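Local coordinates for putative branched-chain amino acid transport system substrate-binding protein (Rhodopseudomonas palustris, PDB 4FB4) that binds caffeic acid in a central cleft and probably serves as the periplasmic solute-capturing component of a branched-chain amino acid type transport system, at residues G224-D229 with R280-A285; P81-S86 with P101-P106; Y147-F152 with E169-R174; T5-I10 with P42-V47. One frame throughout, in Å; residues are numbered along the deposited sequence.

Interaction 1: residues G224-D229 with R280-A285; sequences GAASMD and RSQFAA. With DHC (caffeic acid), chain B.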
# COMPACT_ATOMS: atom_id res chain seq x y z
N GLY A 224 5.86 1.28 -2.07
CA GLY A 224 5.48 0.38 -3.17
C GLY A 224 6.58 -0.58 -3.56
O GLY A 224 6.31 -1.56 -4.24
N ALA A 225 7.81 -0.33 -3.12
CA ALA A 225 8.92 -1.20 -3.50
C ALA A 225 9.27 -2.25 -2.42
O ALA A 225 10.15 -3.05 -2.62
CB ALA A 225 10.14 -0.35 -3.86
N ALA A 226 8.52 -2.27 -1.31
CA ALA A 226 8.91 -3.00 -0.09
C ALA A 226 8.59 -4.52 -0.08
O ALA A 226 7.76 -5.01 0.71
CB ALA A 226 8.34 -2.30 1.16
N SER A 227 9.27 -5.26 -0.95
CA SER A 227 9.34 -6.71 -0.84
C SER A 227 10.72 -7.21 -1.25
O SER A 227 11.48 -6.49 -1.88
CB SER A 227 8.29 -7.36 -1.73
OG SER A 227 8.77 -7.55 -3.02
N MSE A 228 11.03 -8.45 -0.88
CA MSE A 228 12.30 -9.10 -1.25
C MSE A 228 12.56 -9.13 -2.76
O MSE A 228 13.72 -9.29 -3.20
CB MSE A 228 12.32 -10.54 -0.72
CG MSE A 228 13.69 -11.12 -0.43
SE MSE A 228 14.57 -10.10 0.99
CE MSE A 228 16.29 -11.10 1.16
N ASP A 229 11.49 -9.03 -3.55
CA ASP A 229 11.58 -9.09 -5.01
C ASP A 229 12.35 -7.92 -5.58
O ASP A 229 13.04 -8.06 -6.57
CB ASP A 229 10.20 -9.17 -5.68
CG ASP A 229 9.63 -10.61 -5.71
OD1 ASP A 229 10.38 -11.60 -5.40
OD2 ASP A 229 8.41 -10.75 -6.04
N ARG A 280 8.18 -12.40 3.93
CA ARG A 280 7.26 -11.36 4.38
C ARG A 280 7.22 -10.20 3.37
O ARG A 280 8.21 -9.97 2.68
CB ARG A 280 7.69 -10.80 5.75
CG ARG A 280 9.05 -10.12 5.76
CD ARG A 280 9.58 -9.87 7.15
NE ARG A 280 9.73 -11.10 7.90
CZ ARG A 280 10.20 -11.15 9.15
NH1 ARG A 280 10.59 -10.03 9.78
NH2 ARG A 280 10.31 -12.30 9.76
N SER A 281 6.10 -9.49 3.30
CA SER A 281 6.02 -8.29 2.46
C SER A 281 5.03 -7.29 2.98
O SER A 281 4.14 -7.62 3.73
CB SER A 281 5.64 -8.65 1.01
OG SER A 281 4.26 -8.99 0.91
N GLN A 282 5.22 -6.06 2.50
CA GLN A 282 4.39 -4.90 2.77
C GLN A 282 2.99 -5.24 2.31
O GLN A 282 2.00 -4.83 2.90
CB GLN A 282 4.98 -3.75 1.92
CG GLN A 282 4.15 -2.48 1.72
CD GLN A 282 4.21 -1.52 2.91
OE1 GLN A 282 4.92 -1.77 3.89
NE2 GLN A 282 3.46 -0.44 2.84
N PHE A 283 2.91 -6.02 1.24
CA PHE A 283 1.64 -6.17 0.47
C PHE A 283 0.70 -7.20 1.08
O PHE A 283 -0.52 -6.92 1.26
CB PHE A 283 1.97 -6.47 -1.00
CG PHE A 283 3.02 -5.55 -1.55
CD1 PHE A 283 2.86 -4.18 -1.48
CD2 PHE A 283 4.19 -6.06 -2.07
CE1 PHE A 283 3.86 -3.34 -1.94
CE2 PHE A 283 5.17 -5.22 -2.56
CZ PHE A 283 5.01 -3.87 -2.43
N ALA A 284 1.26 -8.36 1.47
CA ALA A 284 0.54 -9.38 2.27
C ALA A 284 -0.11 -8.76 3.50
O ALA A 284 -1.25 -9.04 3.83
CB ALA A 284 1.51 -10.50 2.72
N ALA A 285 0.58 -7.84 4.11
CA ALA A 285 0.13 -7.24 5.32
C ALA A 285 -1.11 -6.42 5.11
O ALA A 285 -1.94 -6.33 6.01
CB ALA A 285 1.26 -6.42 5.94
C1 DHC B . 0.99 1.93 -7.31
O1 DHC B . 0.03 2.51 -7.82
C2 DHC B . 1.28 1.96 -5.85
C3 DHC B . 1.38 0.79 -5.27
C1' DHC B . 1.54 0.63 -3.76
C2' DHC B . 0.97 -0.48 -3.17
C3' DHC B . 1.04 -0.68 -1.81
C4' DHC B . 1.72 0.27 -0.93
C5' DHC B . 2.26 1.41 -1.52
C6' DHC B . 2.15 1.56 -2.92
O4' DHC B . 1.77 0.01 0.41
O3' DHC B . 0.49 -1.82 -1.30
O2 DHC B . 1.73 1.18 -7.99
O HOH W 1 9.01 -10.24 -0.10
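The carbonyl O of Gly224 meets the rim of the Phe283 ring, 3.2 Å from CZ and near the ring plane, in the ligand cleft of a periplasmic binding protein fold. This is the tight end of the contact. Phe283 CG stands anti to its own carbonyl carbon (chi1 -47°), which swings the ring from the start of helix 282-302 back to 224-229. Its edge is then shared: CD1 lies 3.3 Å from caffeic acid O3', while CE2 rests obliquely against Ser227 CB. Gly224 CA comes within 3.5 Å of caffeic acid C6', and a CB on it would crowd the ligand ring, so the glycine suits this site. Beside it Ala226 CB packs on Gln282 CB at 3.7 Å, and Ala226, the centre of an inverse gamma turn, accepts through its O from Gln282 N at 3.3 Å. Replacing Phe283 by an alanine is likely to open a gap between Gly224, Ser227 and the catechol and leave the ligand ring freer to shift. The contact slackens toward the partly exposed residues. Past Ser227 CB and Ser281 CB, 4.0 Å apart, a water takes over, accepting from selenomethionine Met228 N and donating to Arg280 O. Each serine N-caps its own helix, Ser227 OG accepting from Asp229 N and Ser281 OG from Ala284 N. Gln282 reaches back into the cleft: OE1 accepts from Gly246 N, and NE2, also bonded to Gln117, donates to caffeic acid O4' at 3.0 Å in an almost straight bond, 179° at the hydrogen.

Interaction 2: residues P81-S86 with P101-P106; sequences PTVAVS and PLPITP. With DHC (caffeic acid), chain B.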
# COMPACT_ATOMS: atom_id res chain seq x y z
N PRO A 81 -6.47 1.16 -10.71
CA PRO A 81 -7.68 0.40 -10.48
C PRO A 81 -8.31 0.66 -9.11
O PRO A 81 -9.49 0.49 -8.96
CB PRO A 81 -7.25 -1.07 -10.63
CG PRO A 81 -5.76 -1.06 -10.45
CD PRO A 81 -5.31 0.29 -10.96
N THR A 82 -7.51 1.09 -8.12
CA THR A 82 -8.05 1.40 -6.82
C THR A 82 -8.98 2.60 -6.89
O THR A 82 -10.03 2.62 -6.22
CB THR A 82 -6.93 1.56 -5.77
OG1 THR A 82 -6.23 0.30 -5.72
CG2 THR A 82 -7.52 1.86 -4.37
N VAL A 83 -8.60 3.59 -7.68
CA VAL A 83 -9.46 4.73 -7.92
C VAL A 83 -10.77 4.30 -8.56
O VAL A 83 -11.88 4.75 -8.17
CB VAL A 83 -8.75 5.76 -8.80
CG1 VAL A 83 -9.73 6.79 -9.34
CG2 VAL A 83 -7.56 6.41 -8.04
N ALA A 84 -10.67 3.44 -9.56
CA ALA A 84 -11.87 2.85 -10.17
C ALA A 84 -12.80 2.13 -9.17
O ALA A 84 -14.01 2.38 -9.17
CB ALA A 84 -11.47 1.90 -11.32
N VAL A 85 -12.25 1.28 -8.27
CA VAL A 85 -13.05 0.58 -7.28
C VAL A 85 -13.76 1.57 -6.36
O VAL A 85 -15.01 1.45 -6.09
CB VAL A 85 -12.19 -0.42 -6.47
CG1 VAL A 85 -13.00 -1.09 -5.35
CG2 VAL A 85 -11.61 -1.48 -7.44
N SER A 86 -13.03 2.62 -5.98
CA SER A 86 -13.58 3.66 -5.10
C SER A 86 -14.77 4.38 -5.77
O SER A 86 -15.76 4.70 -5.12
CB SER A 86 -12.50 4.63 -4.70
OG SER A 86 -13.04 5.64 -3.85
N PRO A 101 -2.46 2.99 -2.19
CA PRO A 101 -2.75 4.35 -1.82
C PRO A 101 -3.62 4.96 -2.94
O PRO A 101 -3.59 4.54 -4.11
CB PRO A 101 -1.36 5.02 -1.75
CG PRO A 101 -0.37 3.95 -1.76
CD PRO A 101 -1.01 2.77 -2.43
N LEU A 102 -4.46 5.89 -2.58
CA LEU A 102 -5.17 6.61 -3.60
C LEU A 102 -5.48 7.97 -3.08
O LEU A 102 -5.53 8.15 -1.87
CB LEU A 102 -6.45 5.91 -3.97
CG LEU A 102 -7.64 6.07 -3.04
CD1 LEU A 102 -8.83 5.80 -3.94
CD2 LEU A 102 -7.47 5.10 -1.88
N PRO A 103 -5.70 8.90 -4.02
CA PRO A 103 -6.11 10.25 -3.71
C PRO A 103 -7.54 10.26 -3.22
O PRO A 103 -8.47 9.94 -3.94
CB PRO A 103 -5.97 11.03 -5.04
CG PRO A 103 -5.71 10.01 -6.10
CD PRO A 103 -5.48 8.67 -5.46
N ILE A 104 -7.69 10.65 -1.97
CA ILE A 104 -9.00 10.86 -1.38
C ILE A 104 -9.52 12.22 -1.82
O ILE A 104 -8.87 13.26 -1.61
CB ILE A 104 -8.88 10.89 0.15
CG1 ILE A 104 -8.45 9.50 0.66
CG2 ILE A 104 -10.17 11.41 0.81
CD1 ILE A 104 -9.06 8.28 0.01
N THR A 105 -10.65 12.23 -2.47
CA THR A 105 -11.31 13.47 -2.76
C THR A 105 -12.63 13.35 -2.05
O THR A 105 -12.96 12.26 -1.60
CB THR A 105 -11.55 13.58 -4.25
OG1 THR A 105 -12.29 12.41 -4.66
CG2 THR A 105 -10.18 13.66 -4.98
N PRO A 106 -13.39 14.45 -1.97
CA PRO A 106 -14.73 14.41 -1.36
C PRO A 106 -15.66 13.38 -1.98
O PRO A 106 -16.45 12.78 -1.28
CB PRO A 106 -15.27 15.83 -1.59
CG PRO A 106 -14.05 16.68 -1.59
CD PRO A 106 -12.93 15.84 -2.18
C1 DHC B . 0.99 1.93 -7.31
O1 DHC B . 0.03 2.51 -7.82
C2 DHC B . 1.28 1.96 -5.85
C3 DHC B . 1.38 0.79 -5.27
C1' DHC B . 1.54 0.63 -3.76
C2' DHC B . 0.97 -0.48 -3.17
C3' DHC B . 1.04 -0.68 -1.81
C4' DHC B . 1.72 0.27 -0.93
C5' DHC B . 2.26 1.41 -1.52
C6' DHC B . 2.15 1.56 -2.92
O4' DHC B . 1.77 0.01 0.41
O3' DHC B . 0.49 -1.82 -1.30
O2 DHC B . 1.73 1.18 -7.99
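Thr82 and Leu102 make the first contact between helix 79-92, the crossover of a beta-alpha-beta unit in one lobe of a periplasmic binding protein, and the loop after the unit's second strand, 96-98. The methyl CG2 of Thr82, anti to the backbone N, comes 4.1 Å from Leu102 CD2, the two side chains crossing at about a right angle. Its hydroxyl is committed to the turn leading into the helix, where Thr82 OG1 is bonded to Ser76 N and Val78 O. At Val83 one branch does the touching: CG2 lies 4.0 Å from Pro103 CD and 4.2 Å from Leu102 CB, and so bridges two successive residues of the loop. Ser86, one turn beyond Thr82, offers carbon rather than oxygen. Its CB is 3.9 Å from Leu102 CD1, whereas OG, anti to the backbone N (chi1 -180°), bonds to Ser112 OG on strand 112-114. Leu102 therefore drops its forked end between the levels of Thr82 and Ser86. On its N-terminal side Pro101 faces the ligand instead: Pro101 CD approaches caffeic acid C6' to 3.4 Å, and Pro101 CG lies 3.7 Å from that same C6'. The segments share no hydrogen bond and bury 186 Å² between them. Chemically the contact is carbon against carbon, with the hydroxyls of Thr82 and Ser86 turned to other mates; the fit rests on the fork of Leu102, and the bonds of Pro101 O to Thr79 OG1 and Leu102 O to Tyr341 OH are consistent with holding the loop so that Pro101 meets the ligand.

Interaction 3: residues Y147-F152 with E169-R174; sequences YGDLWF and EERFAR. With DHC (caffeic acid), chain B.
Glu169 lies over one face of the Phe152 ring where helix 146-161 packs on strand 165-172, the second half of a beta-alpha-beta unit. From its base outward, Glu169 CB is 4.0 Å from Phe152 CE1. CG, anti to the backbone N (chi1 177°), makes a CH-pi contact over the ring face, and the extended chain then carries CD to 3.6 Å from Phe152 CZ, toward the ring's rim. The carboxylate is stacked, its plane 13° from that of the ring. At its tip OE1 lies by Phe152 CE2 and CZ, while OE2 accepts two bonds from one guanidinium, from Arg171 NE at 2.9 Å and Arg171 NH2 at 3.1 Å. Arg171 thus grips Glu169 side-on, both nitrogens on a single oxygen. Its far side reaches the helix: NH1 donates to Asp149 OD1 at 2.6 Å, the Asp149 carboxylate standing nearly upright to the guanidinium, and NH1 has a further acceptor in Tyr143 O. The guanidinium also fits against Gly148, where a CB would be tight. A leucine in place of Arg171 would probably leave the carboxylates of Asp149 and Glu169 without their shared counter-charge and free the Glu169 group to turn. Nearer the cleft Tyr147 offers one ring face to the ligand, with caffeic acid C2 3.4 Å from Tyr147 CD1, and the other face to Trp151. Arg174, whose NE pairs with Asp145, meets the ligand carboxylate edge-on with two nitrogens: NH1 donates to O1 at 2.9 Å, and NH2 to O2 at 2.8 Å with 166° at the hydrogen.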
# COMPACT_ATOMS: atom_id res chain seq x y z
N TYR A 147 -0.29 7.69 -9.00
CA TYR A 147 0.72 7.33 -7.98
C TYR A 147 1.99 8.20 -8.07
O TYR A 147 2.48 8.73 -7.05
CB TYR A 147 1.06 5.85 -8.01
CG TYR A 147 2.00 5.40 -6.93
CD1 TYR A 147 1.58 5.36 -5.59
CD2 TYR A 147 3.30 5.03 -7.21
CE1 TYR A 147 2.43 4.98 -4.56
CE2 TYR A 147 4.15 4.61 -6.20
CZ TYR A 147 3.75 4.62 -4.88
OH TYR A 147 4.59 4.21 -3.86
N GLY A 148 2.51 8.34 -9.30
CA GLY A 148 3.68 9.18 -9.55
C GLY A 148 3.40 10.63 -9.23
O GLY A 148 4.26 11.32 -8.70
N ASP A 149 2.17 11.07 -9.48
CA ASP A 149 1.74 12.43 -9.07
C ASP A 149 1.71 12.65 -7.56
O ASP A 149 2.18 13.69 -7.08
CB ASP A 149 0.37 12.76 -9.63
CG ASP A 149 0.36 12.93 -11.13
OD1 ASP A 149 1.45 12.98 -11.75
OD2 ASP A 149 -0.76 13.01 -11.70
N LEU A 150 1.12 11.71 -6.81
CA LEU A 150 1.04 11.80 -5.35
C LEU A 150 2.40 12.03 -4.78
O LEU A 150 2.62 12.90 -3.93
CB LEU A 150 0.48 10.51 -4.73
CG LEU A 150 -1.05 10.34 -4.72
CD1 LEU A 150 -1.37 8.99 -4.05
CD2 LEU A 150 -1.70 11.49 -3.99
N TRP A 151 3.35 11.23 -5.25
CA TRP A 151 4.73 11.35 -4.76
C TRP A 151 5.42 12.60 -5.17
O TRP A 151 6.09 13.25 -4.35
CB TRP A 151 5.51 10.14 -5.21
CG TRP A 151 5.41 9.04 -4.17
CD1 TRP A 151 4.69 7.85 -4.23
CD2 TRP A 151 6.00 9.05 -2.84
NE1 TRP A 151 4.85 7.14 -3.07
CE2 TRP A 151 5.64 7.80 -2.21
CE3 TRP A 151 6.83 9.92 -2.16
CZ2 TRP A 151 6.07 7.47 -0.95
CZ3 TRP A 151 7.27 9.57 -0.91
CH2 TRP A 151 6.90 8.37 -0.32
N PHE A 152 5.29 12.97 -6.44
CA PHE A 152 5.96 14.17 -6.89
C PHE A 152 5.39 15.37 -6.15
O PHE A 152 6.14 16.23 -5.69
CB PHE A 152 5.84 14.40 -8.39
CG PHE A 152 6.59 15.62 -8.86
CD1 PHE A 152 7.96 15.71 -8.65
CD2 PHE A 152 5.93 16.67 -9.46
CE1 PHE A 152 8.67 16.85 -9.02
CE2 PHE A 152 6.64 17.79 -9.87
CZ PHE A 152 8.00 17.88 -9.65
N GLU A 169 12.78 16.41 -12.96
CA GLU A 169 11.62 15.58 -12.86
C GLU A 169 11.44 14.84 -14.17
O GLU A 169 11.37 15.44 -15.22
CB GLU A 169 10.36 16.41 -12.63
CG GLU A 169 9.11 15.53 -12.61
CD GLU A 169 7.83 16.29 -12.89
OE1 GLU A 169 7.89 17.50 -13.16
OE2 GLU A 169 6.75 15.68 -12.87
N GLU A 170 11.35 13.52 -14.08
CA GLU A 170 11.14 12.68 -15.23
C GLU A 170 10.02 11.69 -14.93
O GLU A 170 9.79 11.35 -13.78
CB GLU A 170 12.45 11.96 -15.60
CG GLU A 170 13.61 12.87 -16.06
CD GLU A 170 13.32 13.67 -17.35
OE1 GLU A 170 12.63 13.13 -18.26
OE2 GLU A 170 13.81 14.83 -17.48
N ARG A 171 9.29 11.26 -15.95
CA ARG A 171 8.27 10.26 -15.79
C ARG A 171 8.45 9.09 -16.76
O ARG A 171 9.15 9.22 -17.78
CB ARG A 171 6.88 10.87 -15.96
CG ARG A 171 6.61 12.07 -15.05
CD ARG A 171 6.42 11.69 -13.58
NE ARG A 171 5.89 12.87 -12.87
CZ ARG A 171 4.67 12.97 -12.34
NH1 ARG A 171 3.80 11.96 -12.33
NH2 ARG A 171 4.33 14.11 -11.78
N PHE A 172 7.87 7.96 -16.40
CA PHE A 172 7.77 6.81 -17.30
C PHE A 172 6.45 6.08 -17.10
O PHE A 172 5.75 6.29 -16.11
CB PHE A 172 8.98 5.88 -17.13
CG PHE A 172 9.04 5.14 -15.81
CD1 PHE A 172 9.34 5.80 -14.64
CD2 PHE A 172 8.87 3.76 -15.77
CE1 PHE A 172 9.42 5.12 -13.45
CE2 PHE A 172 8.97 3.08 -14.58
CZ PHE A 172 9.24 3.76 -13.40
N ALA A 173 6.12 5.23 -18.07
CA ALA A 173 4.88 4.47 -18.02
C ALA A 173 5.16 3.10 -17.40
O ALA A 173 6.22 2.52 -17.60
CB ALA A 173 4.24 4.34 -19.41
N ARG A 174 4.18 2.60 -16.65
CA ARG A 174 4.37 1.35 -15.94
C ARG A 174 4.94 0.25 -16.79
O ARG A 174 5.84 -0.44 -16.31
CB ARG A 174 3.06 0.86 -15.33
CG ARG A 174 2.60 1.71 -14.18
CD ARG A 174 1.26 1.27 -13.64
NE ARG A 174 0.82 2.27 -12.66
CZ ARG A 174 0.91 2.14 -11.34
NH1 ARG A 174 0.50 3.12 -10.57
NH2 ARG A 174 1.33 1.01 -10.79
C1 DHC B . 0.99 1.93 -7.31
O1 DHC B . 0.03 2.51 -7.82
C2 DHC B . 1.28 1.96 -5.85
C3 DHC B . 1.38 0.79 -5.27
C1' DHC B . 1.54 0.63 -3.76
C2' DHC B . 0.97 -0.48 -3.17
C3' DHC B . 1.04 -0.68 -1.81
C4' DHC B . 1.72 0.27 -0.93
C5' DHC B . 2.26 1.41 -1.52
C6' DHC B . 2.15 1.56 -2.92
O4' DHC B . 1.77 0.01 0.41
O3' DHC B . 0.49 -1.82 -1.30
O2 DHC B . 1.73 1.18 -7.99

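Interaction 4: residues T5-I10 with P42-V47; sequences TNEITI and PLKVIV
Leu43 sits between Ile8 and Ile10 on the apolar face of two neighbouring strands. Its fork serves both: Leu43 CD2 lies 3.8 Å from Ile8 CB, the two side chains running alongside each other, and Leu43 CD1 is 4.0 Å from Ile10 CD1. The CG of Leu43 is anti to its carbonyl carbon (chi1 -59°), which lets the fork lean toward the partner strand. Val45 extends this face more loosely. Helix 282-302 packs over it, with Phe291, Leu294 and Val298 touching the isoleucines or Leu43. Beneath runs the backbone pairing. Ile8 N and Ile10 N donate to Pro42 O and Lys44 O, and Ile8 O and Ile10 O accept from Lys44 N and Ile46 N, at 2.8 to 2.9 Å. On the reverse face Thr9 CG2 meets Ile46 CD1 at 4.1 Å. Outward the partners turn polar. Glu7 and Lys44 lie side by side, pointing the same way, though the exact place of the Glu7 carboxylate is doubtful. At the exposed end Asn6 ND2 rests against Pro42 CD, 3.6 Å away. The strand axes are inclined by 22°, and the bonds alternate in direction in parallel register. Parallel strands joined through helix 21-30 and the short strand 37-38, with 8-14 lying between 41-49 and 72-75, are the core of the alpha/beta lobe of a periplasmic binding protein.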
# COMPACT_ATOMS: atom_id res chain seq x y z
N THR A 5 -28.91 -12.25 4.77
CA THR A 5 -28.13 -13.52 4.70
C THR A 5 -27.47 -13.92 6.04
O THR A 5 -27.28 -13.04 6.88
CB THR A 5 -27.04 -13.34 3.62
OG1 THR A 5 -26.30 -14.55 3.47
CG2 THR A 5 -26.11 -12.21 3.99
N ASN A 6 -27.09 -15.19 6.23
CA ASN A 6 -26.21 -15.59 7.36
C ASN A 6 -24.73 -15.20 7.09
O ASN A 6 -24.03 -14.80 8.01
CB ASN A 6 -26.27 -17.09 7.68
CG ASN A 6 -25.70 -17.44 9.09
OD1 ASN A 6 -26.00 -16.77 10.12
ND2 ASN A 6 -24.89 -18.47 9.15
N GLU A 7 -24.26 -15.31 5.86
CA GLU A 7 -22.84 -15.00 5.59
C GLU A 7 -22.58 -13.51 5.41
O GLU A 7 -23.48 -12.75 5.05
CB GLU A 7 -22.33 -15.76 4.38
CG GLU A 7 -22.84 -15.23 3.05
CD GLU A 7 -23.94 -16.09 2.47
OE1 GLU A 7 -24.90 -16.44 3.22
OE2 GLU A 7 -23.84 -16.42 1.25
N ILE A 8 -21.34 -13.10 5.66
CA ILE A 8 -20.87 -11.75 5.36
C ILE A 8 -20.05 -11.86 4.07
O ILE A 8 -19.20 -12.70 3.95
CB ILE A 8 -20.06 -11.22 6.54
CG1 ILE A 8 -21.03 -11.11 7.74
CG2 ILE A 8 -19.45 -9.86 6.21
CD1 ILE A 8 -20.34 -11.02 9.04
N THR A 9 -20.37 -11.05 3.08
CA THR A 9 -19.80 -11.24 1.75
C THR A 9 -18.79 -10.15 1.46
O THR A 9 -19.07 -8.94 1.57
CB THR A 9 -20.90 -11.22 0.70
OG1 THR A 9 -21.89 -12.20 1.08
CG2 THR A 9 -20.34 -11.57 -0.64
N ILE A 10 -17.60 -10.58 1.10
CA ILE A 10 -16.46 -9.69 0.90
C ILE A 10 -15.94 -9.92 -0.52
O ILE A 10 -15.60 -11.06 -0.89
CB ILE A 10 -15.36 -9.92 1.95
CG1 ILE A 10 -15.90 -9.61 3.36
CG2 ILE A 10 -14.16 -9.05 1.59
CD1 ILE A 10 -15.18 -10.42 4.37
N PRO A 42 -20.27 -17.00 8.77
CA PRO A 42 -19.12 -17.25 7.89
C PRO A 42 -18.84 -16.11 6.92
O PRO A 42 -19.75 -15.41 6.48
CB PRO A 42 -19.50 -18.53 7.12
CG PRO A 42 -20.78 -18.98 7.70
CD PRO A 42 -21.42 -17.85 8.43
N LEU A 43 -17.57 -15.96 6.54
CA LEU A 43 -17.18 -14.95 5.56
C LEU A 43 -17.12 -15.60 4.18
O LEU A 43 -16.47 -16.63 4.02
CB LEU A 43 -15.82 -14.37 5.93
CG LEU A 43 -15.66 -13.70 7.27
CD1 LEU A 43 -14.31 -12.96 7.27
CD2 LEU A 43 -16.80 -12.75 7.62
N LYS A 44 -17.87 -15.07 3.22
CA LYS A 44 -17.82 -15.56 1.84
C LYS A 44 -16.94 -14.54 1.13
O LYS A 44 -17.34 -13.38 0.96
CB LYS A 44 -19.22 -15.59 1.23
CG LYS A 44 -19.31 -15.99 -0.24
CD LYS A 44 -20.76 -15.78 -0.69
CE LYS A 44 -20.98 -15.98 -2.17
NZ LYS A 44 -21.30 -17.41 -2.47
N VAL A 45 -15.74 -14.97 0.76
CA VAL A 45 -14.72 -14.09 0.15
C VAL A 45 -14.59 -14.45 -1.32
O VAL A 45 -14.27 -15.60 -1.63
CB VAL A 45 -13.35 -14.25 0.85
CG1 VAL A 45 -12.29 -13.35 0.22
CG2 VAL A 45 -13.48 -13.90 2.34
N ILE A 46 -14.93 -13.51 -2.21
CA ILE A 46 -14.84 -13.71 -3.63
C ILE A 46 -13.65 -12.90 -4.11
O ILE A 46 -13.60 -11.68 -3.92
CB ILE A 46 -16.14 -13.26 -4.33
CG1 ILE A 46 -17.37 -13.85 -3.60
CG2 ILE A 46 -16.07 -13.58 -5.83
CD1 ILE A 46 -18.68 -13.19 -3.97
N VAL A 47 -12.67 -13.58 -4.72
CA VAL A 47 -11.43 -12.95 -5.21
C VAL A 47 -11.38 -12.96 -6.75
O VAL A 47 -11.50 -14.05 -7.35
CB VAL A 47 -10.22 -13.68 -4.66
CG1 VAL A 47 -8.94 -12.95 -5.08
CG2 VAL A 47 -10.32 -13.81 -3.15

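In the fold
From the N terminus the four contacts follow in series; none nests in or crosses another. Interaction 4 closes the first loop, which holds helix 21-30, and builds the edge region of the six-stranded sheet. Interaction 2 closes a short loop in that lobe, turning from helix 79-92 through strand 96-98. Interaction 3 does the like in the second lobe, beside its seven-stranded sheet. Interaction 1 spans 50 residues and reaches from one lobe to the other, since helix 282-302 also packs on the strands of interaction 4. Interactions 1, 2 and 3 all touch caffeic acid, and beside it Tyr147 also touches Pro101 and Gly224. Interaction 4 stands apart, its centre about 37 Å from that of interaction 3.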